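Local coordinates for dally-like, isoform A (Drosophila melanogaster, PDB 6XTZ), which is a cell-surface glypican that binds Wnt and Hedgehog proteins and shields the palmitoleate lipid of Wnt so that it can signal at a distance, at residues I449-R452 against V453-K457. The protein carries 5 engineered substitutions. Numbering follows the deposited sequence.
Sequences IRQR and VKDYK
Gln451 and Asp455, one turn apart near the C-terminal end of helix 441-455, meet through a side-chain bond and a backbone bond. The glutamine leaves with CG anti to the backbone N and then bends at chi2 (60°), which brings its amide round toward the carboxylate. The resulting bond from Gln451 NE2 to Asp455 OD1 is weak, long at 3.3 Å and bent at the hydrogen, with amide and carboxylate planes 56° apart. Asp455 N is also bonded to Gln451 O, at 2.9 Å. On the buried side, the bond from Val453 N to Ile449 O is short and nearly straight (2.8 Å, 170°), and the two side chains lie side by side, Ile449 CG2 3.9 Å from Val453 CG2. Ile449 reaches Phe87 of helix 51-110, and both residues touch Leu207 of helix 185-216, so this face seats the helix on the glypican helical bundle. Tyr456 is the first residue to leave helical geometry, yet Tyr456 N still bonds Arg452 O at 3.0 Å. With CG set beside the backbone N, the ring turns back along the last turn, and Tyr456 CD2 comes within 3.1 Å of Arg452 O, an oblique approach. Since the ring also packs on Met76 and Ile79, an alanine here would probably open a gap against helix 51-110 and uncover that carbonyl. The two arginines have their strongest partners outside the turn: Arg450 forms a salt bridge with Asp277, Arg452 with Asp448. The chemistry thus implies a turn held chiefly by its backbone bonds and apolar face, with the exposed glutamine-aspartate pair adding only a weak polar link.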
# COMPACT_ATOMS: atom_id res chain seq x y z
N ILE A 449 -4.38 4.68 -9.38
CA ILE A 449 -3.88 4.08 -8.14
C ILE A 449 -4.71 4.55 -6.95
O ILE A 449 -5.08 3.75 -6.08
CB ILE A 449 -2.39 4.40 -7.96
CG1 ILE A 449 -1.56 3.66 -9.01
CG2 ILE A 449 -1.94 4.08 -6.55
CD1 ILE A 449 -0.12 4.12 -9.08
N ARG A 450 -5.01 5.85 -6.89
CA ARG A 450 -5.76 6.39 -5.76
C ARG A 450 -7.12 5.73 -5.63
O ARG A 450 -7.57 5.43 -4.51
CB ARG A 450 -5.91 7.90 -5.92
CG ARG A 450 -6.68 8.57 -4.79
CD ARG A 450 -6.93 10.04 -5.10
NE ARG A 450 -7.55 10.74 -3.98
CZ ARG A 450 -7.84 12.04 -3.98
NH1 ARG A 450 -7.57 12.78 -5.04
NH2 ARG A 450 -8.41 12.59 -2.91
N GLN A 451 -7.80 5.48 -6.75
CA GLN A 451 -9.12 4.86 -6.69
C GLN A 451 -9.02 3.39 -6.30
O GLN A 451 -9.86 2.89 -5.54
CB GLN A 451 -9.83 5.01 -8.04
CG GLN A 451 -11.25 4.47 -8.05
CD GLN A 451 -12.14 5.16 -7.03
OE1 GLN A 451 -12.14 6.39 -6.93
NE2 GLN A 451 -12.89 4.37 -6.28
N ARG A 452 -8.00 2.68 -6.80
CA ARG A 452 -7.88 1.27 -6.48
C ARG A 452 -7.42 1.06 -5.04
O ARG A 452 -7.89 0.13 -4.36
CB ARG A 452 -6.93 0.58 -7.46
CG ARG A 452 -7.44 0.60 -8.89
CD ARG A 452 -6.46 -0.07 -9.85
NE ARG A 452 -6.85 0.13 -11.24
CZ ARG A 452 -7.65 -0.69 -11.92
NH1 ARG A 452 -8.14 -1.78 -11.35
NH2 ARG A 452 -7.94 -0.42 -13.19
N VAL A 453 -6.52 1.92 -4.54
CA VAL A 453 -6.16 1.86 -3.13
C VAL A 453 -7.36 2.19 -2.27
O VAL A 453 -7.55 1.62 -1.18
CB VAL A 453 -4.96 2.79 -2.84
CG1 VAL A 453 -4.68 2.85 -1.35
CG2 VAL A 453 -3.73 2.31 -3.59
N LYS A 454 -8.21 3.11 -2.74
CA LYS A 454 -9.47 3.39 -2.05
C LYS A 454 -10.36 2.16 -2.02
O LYS A 454 -11.08 1.93 -1.04
CB LYS A 454 -10.18 4.56 -2.74
CG LYS A 454 -11.16 5.31 -1.86
CD LYS A 454 -11.91 6.36 -2.67
CE LYS A 454 -12.46 7.46 -1.78
NZ LYS A 454 -11.38 8.28 -1.17
N ASP A 455 -10.33 1.36 -3.09
CA ASP A 455 -11.16 0.15 -3.13
C ASP A 455 -10.65 -0.90 -2.16
O ASP A 455 -11.45 -1.60 -1.52
CB ASP A 455 -11.20 -0.41 -4.56
CG ASP A 455 -11.94 0.49 -5.53
OD1 ASP A 455 -12.80 1.28 -5.08
OD2 ASP A 455 -11.67 0.40 -6.74
N TYR A 456 -9.33 -1.05 -2.03
CA TYR A 456 -8.72 -2.06 -1.18
C TYR A 456 -8.51 -1.59 0.25
O TYR A 456 -7.77 -2.24 1.00
CB TYR A 456 -7.39 -2.52 -1.77
CG TYR A 456 -7.51 -3.23 -3.10
CD1 TYR A 456 -8.27 -4.38 -3.23
CD2 TYR A 456 -6.83 -2.76 -4.22
CE1 TYR A 456 -8.38 -5.03 -4.45
CE2 TYR A 456 -6.93 -3.40 -5.43
CZ TYR A 456 -7.70 -4.54 -5.54
OH TYR A 456 -7.79 -5.17 -6.76
N LYS A 457 -9.12 -0.47 0.65
CA LYS A 457 -8.93 0.05 2.00
C LYS A 457 -9.43 -0.94 3.05
O LYS A 457 -8.72 -1.25 4.01
CB LYS A 457 -9.64 1.39 2.15
CG LYS A 457 -9.50 2.04 3.52
CD LYS A 457 -10.01 3.48 3.50
CE LYS A 457 -9.89 4.14 4.86
NZ LYS A 457 -10.79 3.52 5.87